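Local coordinates for protein haloacid dehalogenase-like hydrolase (Klebsiella pneumoniae subsp. pneumoniae, PDB 3PGV) that probably acts as a metal-dependent phosphatase of the Cof branch of the HAD-like hydrolases, and holds a calcium ion in its acidic metal site, at residues F111-R115 / Y153-D159; E129-H135 / F148-E154; N116-I120 / C170-L176; S84-R88 / I163-F167. All blocks are in the same frame, centred on the assembly; numbering follows the deposited sequence.

Interaction 1. Residues F111-R115 / Y153-D159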
# COMPACT_ATOMS: atom_id res chain seq x y z
N PHE A 111 4.93 -18.19 -7.10
CA PHE A 111 4.22 -18.32 -8.39
C PHE A 111 3.37 -19.59 -8.45
O PHE A 111 2.38 -19.63 -9.19
CB PHE A 111 5.21 -18.34 -9.55
CG PHE A 111 5.96 -17.05 -9.83
CD1 PHE A 111 5.59 -15.87 -9.20
CD2 PHE A 111 6.96 -17.01 -10.79
CE1 PHE A 111 6.28 -14.68 -9.46
CE2 PHE A 111 7.65 -15.82 -11.05
CZ PHE A 111 7.30 -14.66 -10.39
N GLU A 112 3.76 -20.64 -7.69
CA GLU A 112 3.19 -21.97 -7.82
C GLU A 112 2.69 -22.56 -6.50
O GLU A 112 2.14 -23.66 -6.51
CB GLU A 112 4.23 -22.92 -8.46
CG GLU A 112 4.63 -22.51 -9.88
CD GLU A 112 3.45 -22.42 -10.84
OE1 GLU A 112 2.61 -23.35 -10.85
OE2 GLU A 112 3.35 -21.41 -11.57
N ILE A 113 2.91 -21.86 -5.36
CA ILE A 113 2.58 -22.41 -4.04
C ILE A 113 1.13 -22.91 -3.92
O ILE A 113 0.90 -23.96 -3.30
CB ILE A 113 3.01 -21.45 -2.87
CG1 ILE A 113 2.99 -22.18 -1.51
CG2 ILE A 113 2.16 -20.16 -2.85
CD1 ILE A 113 3.65 -21.40 -0.30
N VAL A 114 0.17 -22.21 -4.55
CA VAL A 114 -1.24 -22.62 -4.50
C VAL A 114 -1.85 -22.70 -5.90
O VAL A 114 -2.99 -22.32 -6.10
CB VAL A 114 -2.09 -21.72 -3.55
CG1 VAL A 114 -1.81 -22.06 -2.09
CG2 VAL A 114 -1.83 -20.24 -3.82
N ARG A 115 -1.07 -23.23 -6.87
CA ARG A 115 -1.54 -23.37 -8.25
C ARG A 115 -2.82 -24.19 -8.34
O ARG A 115 -3.73 -23.85 -9.11
CB ARG A 115 -0.46 -24.02 -9.12
CG ARG A 115 -0.86 -24.13 -10.58
CD ARG A 115 -0.10 -23.12 -11.37
NE ARG A 115 -0.91 -22.49 -12.39
CZ ARG A 115 -0.50 -21.46 -13.12
NH1 ARG A 115 0.71 -20.96 -12.93
NH2 ARG A 115 -1.30 -20.93 -14.03
N TYR A 153 -0.37 -16.77 -16.87
CA TYR A 153 0.89 -17.51 -16.91
C TYR A 153 0.70 -18.97 -16.51
O TYR A 153 -0.07 -19.26 -15.59
CB TYR A 153 2.00 -16.82 -16.05
CG TYR A 153 1.82 -16.98 -14.56
CD1 TYR A 153 1.07 -16.07 -13.82
CD2 TYR A 153 2.47 -18.01 -13.87
CE1 TYR A 153 0.94 -16.19 -12.43
CE2 TYR A 153 2.33 -18.15 -12.49
CZ TYR A 153 1.55 -17.25 -11.78
OH TYR A 153 1.39 -17.40 -10.42
N GLU A 154 1.34 -19.87 -17.23
CA GLU A 154 1.30 -21.29 -16.93
C GLU A 154 2.52 -21.68 -16.09
O GLU A 154 3.49 -20.92 -16.06
CB GLU A 154 1.23 -22.11 -18.23
CG GLU A 154 -0.13 -22.01 -18.94
CD GLU A 154 -1.31 -22.55 -18.14
OE1 GLU A 154 -1.31 -23.75 -17.80
OE2 GLU A 154 -2.24 -21.76 -17.87
N PRO A 155 2.47 -22.78 -15.31
CA PRO A 155 3.62 -23.13 -14.47
C PRO A 155 4.95 -23.06 -15.21
O PRO A 155 5.09 -23.61 -16.29
CB PRO A 155 3.30 -24.54 -13.99
CG PRO A 155 1.81 -24.61 -14.00
CD PRO A 155 1.36 -23.76 -15.16
N GLY A 156 5.88 -22.27 -14.66
CA GLY A 156 7.24 -22.14 -15.18
C GLY A 156 7.43 -21.10 -16.27
O GLY A 156 8.57 -20.80 -16.64
N GLU A 157 6.34 -20.56 -16.82
CA GLU A 157 6.49 -19.60 -17.91
C GLU A 157 6.62 -18.11 -17.45
O GLU A 157 6.67 -17.22 -18.29
CB GLU A 157 5.41 -19.81 -19.01
CG GLU A 157 4.08 -19.11 -18.79
CD GLU A 157 3.04 -19.38 -19.87
OE1 GLU A 157 3.20 -20.38 -20.61
OE2 GLU A 157 2.04 -18.64 -19.93
N LEU A 158 6.73 -17.87 -16.13
CA LEU A 158 6.91 -16.49 -15.63
C LEU A 158 8.29 -16.28 -14.99
O LEU A 158 8.69 -17.06 -14.12
CB LEU A 158 5.77 -16.10 -14.64
CG LEU A 158 5.82 -14.67 -14.07
CD1 LEU A 158 5.76 -13.63 -15.17
CD2 LEU A 158 4.71 -14.45 -13.07
N ASP A 159 9.02 -15.22 -15.42
CA ASP A 159 10.35 -14.90 -14.90
C ASP A 159 10.28 -14.40 -13.45
O ASP A 159 9.58 -13.40 -13.16
CB ASP A 159 11.06 -13.86 -15.78
CG ASP A 159 12.49 -13.60 -15.35
OD1 ASP A 159 13.31 -14.52 -15.47
OD2 ASP A 159 12.76 -12.50 -14.87
O HOH W 1 5.69 -20.46 -12.58
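With chi1 at 75°, CG of Y153 sits between the backbone N and the carbonyl carbon, and the ring carries its hydroxyl to the loop 111-115. The R115 side chain leaves with CG opposite its own N (chi1 -177°), then bends twice and comes back across P155 to the Y153 backbone. Y153 OH donates to F111 O at 2.7 Å, in the carbonyl plane and on a lone pair. R115 NH2 donates to Y153 O at 2.6 Å, and this bond is nearly straight. R115 NH1 adds a weak bond to the same oxygen. R115 NH1 bonds better to E112 OE2, at 3.0 Å, a salt bridge that uses the syn lone pair. Both acceptors lie near the guanidinium plane, at its edge, which fixes the rotation of the group. P155 CD lies over one of its faces, and the Y153 ring gives an off-centre cation-pi contact.

Two loops of the six-stranded cap domain meet here. One follows helix 104-110, and the other leads from edge strand 150-152 to strand 163-169. The second loop contains a type II beta turn, E154 to E157, with G156 at positive phi. A water joins E112 OE2 (2.7 Å) to G156 N (2.8 Å).

Deeper in, L158 CD2 sits over the F111 ring, 3.8 Å from its centroid, a CH-pi contact. F111 also packs on V124.

Interaction 2. Residues E129-H135 / F148-E154; sequences EWYMNRH and FNYKLYE. With EDO (1,2-ethanediol), chain I.
K151 N donates to W130 O at 2.9 Å, and M132 N to K151 O. Y153 N continues the series to M132 O at 3.1 Å. These bonds pair 129-132 with 150-152 as parallel strands.

The charged contact lies on the Y131 and K151 face. The extended K151 chain runs alongside the Y131 ring and brings NZ to E129 OE2 at 2.8 Å, a salt bridge. Y131 OH donates to E129 OE1.

A cluster of W130, F148, Y150 and H135 makes the aromatic contacts. Y150 CG lies between the backbone N and the carbonyl carbon (chi1 62°), which leaves CB over the W130 six-membered ring and the Y150 ring against M132. The Y150 ring turns its edge to that W130 face (planes at 82°). M132, a selenomethionine here, puts CE 3.5 Å from the Y150 ring centroid, and its SE, 4.1 Å from that centroid, makes a Met-aromatic contact. Y150 OH and H135 ND1 hydrogen-bond at 2.8 Å, at the imidazole edge.

A bound ethanediol, probably from the crystallisation liquor, bridges W130 N and N149 O.

Strand 150-152 is an outermost strand of the six-stranded cap sheet. Strand 129-132 lies between it and antiparallel strand 121-126.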
# COMPACT_ATOMS: atom_id res chain seq x y z
N GLU A 129 4.14 -4.98 -15.35
CA GLU A 129 3.13 -5.96 -15.78
C GLU A 129 2.42 -6.64 -14.63
O GLU A 129 2.99 -6.84 -13.56
CB GLU A 129 3.74 -6.99 -16.73
CG GLU A 129 4.15 -6.42 -18.07
CD GLU A 129 4.59 -7.48 -19.06
OE1 GLU A 129 5.44 -8.33 -18.70
OE2 GLU A 129 4.07 -7.47 -20.20
N TRP A 130 1.18 -7.07 -14.88
CA TRP A 130 0.37 -7.77 -13.93
C TRP A 130 0.06 -9.15 -14.47
O TRP A 130 -0.43 -9.28 -15.60
CB TRP A 130 -0.91 -6.97 -13.64
CG TRP A 130 -2.01 -7.71 -12.93
CD1 TRP A 130 -1.86 -8.66 -11.96
CD2 TRP A 130 -3.41 -7.39 -12.97
NE1 TRP A 130 -3.10 -9.03 -11.46
CE2 TRP A 130 -4.06 -8.23 -12.03
CE3 TRP A 130 -4.19 -6.47 -13.71
CZ2 TRP A 130 -5.45 -8.23 -11.87
CZ3 TRP A 130 -5.56 -6.46 -13.53
CH2 TRP A 130 -6.18 -7.33 -12.63
N TYR A 131 0.47 -10.19 -13.72
CA TYR A 131 0.25 -11.58 -14.11
C TYR A 131 -0.73 -12.27 -13.19
O TYR A 131 -0.81 -11.93 -12.01
CB TYR A 131 1.57 -12.35 -14.18
CG TYR A 131 2.42 -11.97 -15.38
CD1 TYR A 131 3.34 -10.92 -15.31
CD2 TYR A 131 2.27 -12.63 -16.60
CE1 TYR A 131 4.11 -10.56 -16.42
CE2 TYR A 131 3.01 -12.26 -17.72
CZ TYR A 131 3.94 -11.23 -17.62
OH TYR A 131 4.70 -10.89 -18.71
N MSE A 132 -1.47 -13.23 -13.72
CA MSE A 132 -2.47 -13.98 -12.99
C MSE A 132 -2.37 -15.44 -13.42
O MSE A 132 -2.14 -15.70 -14.60
CB MSE A 132 -3.85 -13.42 -13.33
CG MSE A 132 -4.73 -13.26 -12.15
SE MSE A 132 -6.37 -12.32 -12.60
CE MSE A 132 -7.04 -13.45 -13.90
N ASN A 133 -2.47 -16.39 -12.47
CA ASN A 133 -2.31 -17.81 -12.82
C ASN A 133 -3.50 -18.37 -13.59
O ASN A 133 -3.33 -19.26 -14.43
CB ASN A 133 -1.96 -18.68 -11.60
CG ASN A 133 -3.02 -18.74 -10.53
OD1 ASN A 133 -3.87 -17.85 -10.40
ND2 ASN A 133 -2.91 -19.73 -9.66
N ARG A 134 -4.71 -17.81 -13.35
CA ARG A 134 -5.92 -18.19 -14.09
C ARG A 134 -6.99 -17.11 -13.92
O ARG A 134 -6.92 -16.33 -12.98
CB ARG A 134 -6.45 -19.56 -13.63
CG ARG A 134 -7.06 -19.55 -12.25
CD ARG A 134 -7.48 -20.93 -11.84
NE ARG A 134 -6.57 -21.50 -10.86
CZ ARG A 134 -6.75 -21.39 -9.55
NH1 ARG A 134 -7.82 -20.76 -9.07
NH2 ARG A 134 -5.86 -21.90 -8.71
N HIS A 135 -7.97 -17.06 -14.83
CA HIS A 135 -9.09 -16.10 -14.76
C HIS A 135 -9.79 -16.18 -13.41
O HIS A 135 -10.02 -17.29 -12.90
CB HIS A 135 -10.10 -16.34 -15.89
CG HIS A 135 -9.54 -16.18 -17.26
ND1 HIS A 135 -9.31 -14.93 -17.80
CD2 HIS A 135 -9.26 -17.12 -18.20
CE1 HIS A 135 -8.85 -15.15 -19.02
NE2 HIS A 135 -8.82 -16.45 -19.31
N PHE A 148 -4.77 -1.01 -17.23
CA PHE A 148 -3.91 -1.94 -16.49
C PHE A 148 -4.56 -3.34 -16.45
O PHE A 148 -5.49 -3.57 -15.67
CB PHE A 148 -3.60 -1.39 -15.07
CG PHE A 148 -2.49 -2.12 -14.33
CD1 PHE A 148 -1.21 -2.21 -14.86
CD2 PHE A 148 -2.70 -2.63 -13.05
CE1 PHE A 148 -0.19 -2.89 -14.18
CE2 PHE A 148 -1.67 -3.27 -12.35
CZ PHE A 148 -0.43 -3.40 -12.92
N ASN A 149 -4.12 -4.24 -17.36
CA ASN A 149 -4.69 -5.58 -17.53
C ASN A 149 -3.77 -6.66 -17.04
O ASN A 149 -2.59 -6.43 -16.85
CB ASN A 149 -5.01 -5.82 -18.98
CG ASN A 149 -5.96 -4.83 -19.56
OD1 ASN A 149 -7.00 -4.50 -18.97
ND2 ASN A 149 -5.64 -4.37 -20.74
N TYR A 150 -4.29 -7.87 -16.87
CA TYR A 150 -3.48 -9.00 -16.49
C TYR A 150 -3.10 -9.80 -17.72
O TYR A 150 -3.77 -9.69 -18.76
CB TYR A 150 -4.23 -9.91 -15.46
CG TYR A 150 -5.52 -10.52 -16.00
CD1 TYR A 150 -5.49 -11.63 -16.83
CD2 TYR A 150 -6.76 -10.00 -15.64
CE1 TYR A 150 -6.66 -12.16 -17.37
CE2 TYR A 150 -7.94 -10.54 -16.15
CZ TYR A 150 -7.89 -11.63 -17.00
OH TYR A 150 -9.05 -12.19 -17.48
N LYS A 151 -2.01 -10.54 -17.64
CA LYS A 151 -1.65 -11.58 -18.58
C LYS A 151 -1.74 -12.88 -17.79
O LYS A 151 -1.45 -12.88 -16.60
CB LYS A 151 -0.22 -11.41 -19.09
CG LYS A 151 -0.02 -10.36 -20.17
CD LYS A 151 1.40 -10.50 -20.74
CE LYS A 151 1.83 -9.37 -21.62
NZ LYS A 151 3.26 -9.51 -22.01
N LEU A 152 -2.07 -13.97 -18.44
CA LEU A 152 -2.07 -15.27 -17.77
C LEU A 152 -0.70 -15.91 -17.84
O LEU A 152 0.05 -15.64 -18.78
CB LEU A 152 -3.12 -16.21 -18.39
CG LEU A 152 -4.59 -15.80 -18.22
CD1 LEU A 152 -5.49 -16.72 -18.98
CD2 LEU A 152 -4.98 -15.76 -16.75
N TYR A 153 -0.37 -16.77 -16.87
CA TYR A 153 0.89 -17.51 -16.91
C TYR A 153 0.70 -18.97 -16.51
O TYR A 153 -0.07 -19.26 -15.59
CB TYR A 153 2.00 -16.82 -16.05
CG TYR A 153 1.82 -16.98 -14.56
CD1 TYR A 153 1.07 -16.07 -13.82
CD2 TYR A 153 2.47 -18.01 -13.87
CE1 TYR A 153 0.94 -16.19 -12.43
CE2 TYR A 153 2.33 -18.15 -12.49
CZ TYR A 153 1.55 -17.25 -11.78
OH TYR A 153 1.39 -17.40 -10.42
N GLU A 154 1.34 -19.87 -17.23
CA GLU A 154 1.30 -21.29 -16.93
C GLU A 154 2.52 -21.68 -16.09
O GLU A 154 3.49 -20.92 -16.06
CB GLU A 154 1.23 -22.11 -18.23
CG GLU A 154 -0.13 -22.01 -18.94
CD GLU A 154 -1.31 -22.55 -18.14
OE1 GLU A 154 -1.31 -23.75 -17.80
OE2 GLU A 154 -2.24 -21.76 -17.87
C1 EDO I . 0.17 -6.96 -18.40
O1 EDO I . 0.34 -6.99 -19.83
C2 EDO I . 0.34 -5.52 -17.92
O2 EDO I . -0.14 -5.39 -16.57

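Interaction 3. Residues N116-I120 / C170-L176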
# COMPACT_ATOMS: atom_id res chain seq x y z
N ASN A 116 -2.90 -25.28 -7.55
CA ASN A 116 -4.01 -26.24 -7.62
C ASN A 116 -5.14 -25.96 -6.64
O ASN A 116 -6.03 -26.79 -6.49
CB ASN A 116 -3.49 -27.66 -7.46
CG ASN A 116 -2.43 -28.02 -8.48
OD1 ASN A 116 -1.31 -28.39 -8.13
ND2 ASN A 116 -2.73 -27.81 -9.76
N ASP A 117 -5.14 -24.77 -6.00
CA ASP A 117 -6.23 -24.41 -5.10
C ASP A 117 -7.30 -23.65 -5.90
O ASP A 117 -7.07 -22.51 -6.29
CB ASP A 117 -5.70 -23.57 -3.92
CG ASP A 117 -6.66 -23.44 -2.75
OD1 ASP A 117 -7.88 -23.35 -2.99
OD2 ASP A 117 -6.19 -23.33 -1.61
N PRO A 118 -8.44 -24.28 -6.23
CA PRO A 118 -9.45 -23.58 -7.04
C PRO A 118 -10.03 -22.33 -6.36
O PRO A 118 -10.59 -21.48 -7.04
CB PRO A 118 -10.52 -24.65 -7.27
CG PRO A 118 -10.37 -25.59 -6.13
CD PRO A 118 -8.90 -25.63 -5.84
N LYS A 119 -9.88 -22.22 -5.02
CA LYS A 119 -10.42 -21.10 -4.25
C LYS A 119 -9.51 -19.87 -4.32
O LYS A 119 -9.98 -18.75 -4.10
CB LYS A 119 -10.67 -21.51 -2.78
CG LYS A 119 -11.74 -22.61 -2.63
CD LYS A 119 -11.95 -23.01 -1.16
CE LYS A 119 -12.68 -21.96 -0.35
NZ LYS A 119 -12.90 -22.38 1.05
N ILE A 120 -8.20 -20.06 -4.62
CA ILE A 120 -7.25 -18.95 -4.64
C ILE A 120 -6.75 -18.64 -6.07
O ILE A 120 -6.40 -19.55 -6.83
CB ILE A 120 -6.06 -19.21 -3.68
CG1 ILE A 120 -6.56 -19.52 -2.25
CG2 ILE A 120 -5.08 -18.03 -3.69
CD1 ILE A 120 -5.43 -20.06 -1.27
N CYS A 170 -8.92 -14.43 -2.83
CA CYS A 170 -9.85 -15.50 -2.46
C CYS A 170 -11.05 -14.88 -1.74
O CYS A 170 -10.86 -14.15 -0.78
CB CYS A 170 -9.15 -16.54 -1.58
SG CYS A 170 -10.24 -17.85 -0.96
N GLU A 171 -12.28 -15.18 -2.19
CA GLU A 171 -13.51 -14.67 -1.57
C GLU A 171 -13.64 -15.12 -0.11
O GLU A 171 -14.20 -14.40 0.72
CB GLU A 171 -14.75 -15.09 -2.38
CG GLU A 171 -14.82 -14.44 -3.75
CD GLU A 171 -15.97 -14.90 -4.63
OE1 GLU A 171 -16.05 -16.12 -4.92
OE2 GLU A 171 -16.73 -14.03 -5.11
N ASP A 172 -13.13 -16.33 0.21
CA ASP A 172 -13.18 -16.89 1.56
C ASP A 172 -11.94 -16.43 2.36
O ASP A 172 -10.85 -16.97 2.17
CB ASP A 172 -13.26 -18.43 1.49
CG ASP A 172 -13.43 -19.15 2.83
OD1 ASP A 172 -13.32 -18.48 3.88
OD2 ASP A 172 -13.61 -20.39 2.82
N HIS A 173 -12.11 -15.39 3.21
CA HIS A 173 -11.05 -14.84 4.05
C HIS A 173 -10.42 -15.90 4.94
O HIS A 173 -9.19 -15.95 5.06
CB HIS A 173 -11.58 -13.68 4.92
CG HIS A 173 -10.60 -13.24 5.97
ND1 HIS A 173 -9.41 -12.63 5.64
CD2 HIS A 173 -10.67 -13.37 7.32
CE1 HIS A 173 -8.78 -12.42 6.79
NE2 HIS A 173 -9.50 -12.83 7.82
N GLU A 174 -11.25 -16.72 5.60
CA GLU A 174 -10.80 -17.77 6.51
C GLU A 174 -9.87 -18.77 5.80
O GLU A 174 -9.01 -19.34 6.45
CB GLU A 174 -12.00 -18.51 7.15
CG GLU A 174 -12.71 -17.73 8.26
CD GLU A 174 -13.45 -16.46 7.85
OE1 GLU A 174 -13.97 -16.40 6.71
OE2 GLU A 174 -13.57 -15.56 8.71
N HIS A 175 -10.05 -18.96 4.48
CA HIS A 175 -9.22 -19.88 3.71
C HIS A 175 -7.79 -19.33 3.50
O HIS A 175 -6.85 -20.11 3.37
CB HIS A 175 -9.89 -20.20 2.36
CG HIS A 175 -9.19 -21.26 1.58
ND1 HIS A 175 -9.26 -22.60 1.94
CD2 HIS A 175 -8.46 -21.15 0.45
CE1 HIS A 175 -8.53 -23.25 1.05
NE2 HIS A 175 -8.05 -22.43 0.12
N LEU A 176 -7.63 -17.98 3.52
CA LEU A 176 -6.33 -17.32 3.36
C LEU A 176 -5.50 -17.32 4.64
O LEU A 176 -4.26 -17.27 4.56
CB LEU A 176 -6.50 -15.87 2.85
CG LEU A 176 -6.98 -15.71 1.40
CD1 LEU A 176 -7.24 -14.25 1.06
CD2 LEU A 176 -5.97 -16.31 0.43
O HOH W 2 -12.41 -16.87 -4.42
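H175 NE2 donates to D117 OD2 at 2.7 Å, with an N-H...O angle of 161°. The oxygen lies near the imidazole plane and uses its syn lone pair. The acid meets the ring at its edge, with the carboxylate plane turned 83° from the ring plane. The second polar contact is a salt bridge, K119 NZ to D172 OD2, at 2.8 Å. NZ approaches from the anti side of the carboxylate, somewhat out of its plane. To get there the lysine chain passes over a face of H175, with CD 4.0 Å from the ring centroid, and a bend at chi3 (72°) carries NZ to D172. The CH-pi contact is almost centred.

The apolar part is made by I120. Its CD1 touches H175 CD2 at 3.7 Å and approaches L176 CD2. I120 CG1 meets C170 CB at 4.0 Å.

The next shell sets these groups in place. D117 OD1 accepts from K119 N at 3.1 Å, an Asx turn, within a type I beta turn from D117 to I120. D172 is the N-cap of helix 173-187, and its OD1 takes a weak capping bond from H175 N. A water links K119 O to E171 N. Further out, C170 makes a backbone hydrogen bond with T199. The contact therefore joins the loop before strand 121-126 to the start of a cap-domain helix.

Each aspartate divides its work: one oxygen meets a backbone N, weakly in D172, and the other a side chain across the contact. The nearby carboxylate would probably favour a protonated H175, while K119 NZ, 3.8 Å from H175 ND1, would probably oppose it.

Interaction 4. Residues S84-R88 / I163-F167; sequences SNGAR and ISKVF
This is a small, fully buried contact between the two domains of a HAD-like hydrolase. S84-R88 belongs to the eight-stranded core domain, in the loop after strand 80-83. I163-F167 lies on strand 163-169 of the cap sheet, where the chain turns a corner at S164. A87 and R88 form a classic beta bulge facing T83.

S164 is the centre of the contact. Its chi1 of 54° turns OG toward S84, and the hydroxyl oxygens S84 OG and S164 OG are 3.3 Å apart, a weak hydrogen bond. S164 OG has a further partner in Y125 O. The methyl of A87 packs on the same residue, with CB 3.4 Å from S164 O and 3.7 Å from S164 CB. The R88 chain, bent at chi2 (-74°), lays a face of its guanidinium on S164 CB, with NH1 3.5 Å away. N101 OD1 accepts from that NH1.

The backbone of the loop is tightly curved. S84, N85 and G86 all have positive phi, and A87 N bonds back to S84 O at 3.2 Å. At its angles, G86 has no room for a side chain beside the preceding carbonyl.

K165 extends past S84, and its NZ bonds to G62 O and forms a salt bridge with E202 OE1. N85 OD1 accepts from N236. N85 ND2 lies 3.9 Å from K165 NZ and gives a weak hydrogen bond to the same E202 OE1.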
# COMPACT_ATOMS: atom_id res chain seq x y z
N SER A 84 3.04 -0.60 -4.48
CA SER A 84 3.30 -2.03 -4.19
C SER A 84 3.76 -2.25 -2.73
O SER A 84 4.67 -3.04 -2.47
CB SER A 84 4.31 -2.62 -5.18
OG SER A 84 3.76 -2.72 -6.49
N ASN A 85 3.11 -1.52 -1.78
CA ASN A 85 3.35 -1.62 -0.33
C ASN A 85 4.79 -1.35 0.05
O ASN A 85 5.31 -1.98 0.95
CB ASN A 85 2.89 -2.97 0.21
CG ASN A 85 1.42 -3.17 0.10
OD1 ASN A 85 0.62 -2.38 0.61
ND2 ASN A 85 1.02 -4.27 -0.48
N GLY A 86 5.42 -0.38 -0.62
CA GLY A 86 6.79 0.02 -0.31
C GLY A 86 7.86 -0.60 -1.18
O GLY A 86 9.03 -0.29 -1.02
N ALA A 87 7.47 -1.49 -2.11
CA ALA A 87 8.45 -2.12 -3.01
C ALA A 87 8.96 -1.11 -4.04
O ALA A 87 10.05 -1.28 -4.58
CB ALA A 87 7.84 -3.32 -3.70
N ARG A 88 8.18 -0.03 -4.28
CA ARG A 88 8.55 1.01 -5.24
C ARG A 88 8.37 2.40 -4.62
O ARG A 88 7.41 2.63 -3.87
CB ARG A 88 7.68 0.91 -6.52
CG ARG A 88 7.83 -0.39 -7.33
CD ARG A 88 9.14 -0.44 -8.08
NE ARG A 88 9.17 -1.53 -9.06
CZ ARG A 88 9.53 -2.78 -8.77
NH1 ARG A 88 9.83 -3.12 -7.52
NH2 ARG A 88 9.57 -3.70 -9.72
N ILE A 163 10.02 -8.80 -9.29
CA ILE A 163 8.73 -9.02 -8.62
C ILE A 163 8.56 -8.09 -7.42
O ILE A 163 9.16 -8.31 -6.39
CB ILE A 163 8.55 -10.52 -8.22
CG1 ILE A 163 8.93 -11.49 -9.39
CG2 ILE A 163 7.14 -10.79 -7.67
CD1 ILE A 163 8.17 -11.27 -10.70
N SER A 164 7.74 -7.03 -7.56
CA SER A 164 7.48 -6.10 -6.46
C SER A 164 6.59 -6.75 -5.40
O SER A 164 6.78 -6.53 -4.21
CB SER A 164 6.85 -4.80 -6.97
OG SER A 164 5.70 -5.06 -7.75
N LYS A 165 5.63 -7.59 -5.83
CA LYS A 165 4.78 -8.33 -4.91
C LYS A 165 4.02 -9.46 -5.58
O LYS A 165 3.79 -9.44 -6.78
CB LYS A 165 3.81 -7.40 -4.15
CG LYS A 165 2.71 -6.81 -5.00
CD LYS A 165 1.72 -6.06 -4.12
CE LYS A 165 0.49 -5.67 -4.87
NZ LYS A 165 -0.47 -4.96 -4.00
N VAL A 166 3.65 -10.47 -4.79
CA VAL A 166 2.74 -11.53 -5.19
C VAL A 166 1.53 -11.43 -4.25
O VAL A 166 1.71 -11.20 -3.05
CB VAL A 166 3.40 -12.94 -5.12
CG1 VAL A 166 2.38 -14.05 -5.45
CG2 VAL A 166 4.61 -13.03 -6.04
N PHE A 167 0.32 -11.50 -4.80
CA PHE A 167 -0.88 -11.43 -3.95
C PHE A 167 -1.91 -12.48 -4.28
O PHE A 167 -2.13 -12.80 -5.45
CB PHE A 167 -1.48 -10.01 -3.92
CG PHE A 167 -1.83 -9.41 -5.27
CD1 PHE A 167 -0.85 -8.86 -6.08
CD2 PHE A 167 -3.16 -9.25 -5.65
CE1 PHE A 167 -1.17 -8.24 -7.29
CE2 PHE A 167 -3.49 -8.61 -6.85
CZ PHE A 167 -2.49 -8.11 -7.66

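Interactions 1, 2 and 3 lie in the cap domain, while interaction 4 joins cap to core. Interactions 1 and 2 have centres 10 Å apart and share Y153 and E154. R134 ties three of them together: its NH2 meets R115 O of interaction 1 at 2.9 Å and D117 O of interaction 3 at 2.8 Å. F111 of interaction 1 packs on I163 of interaction 4, CZ to CD1 at 3.5 Å. Interaction 4 is closest to the metal site of D27, D29 and D233, with the N85 side chain about 8 Å from the calcium ion and about 5 Å from a bound buffer molecule. The F148 side chain of interaction 2 is about 12 Å from that of D29.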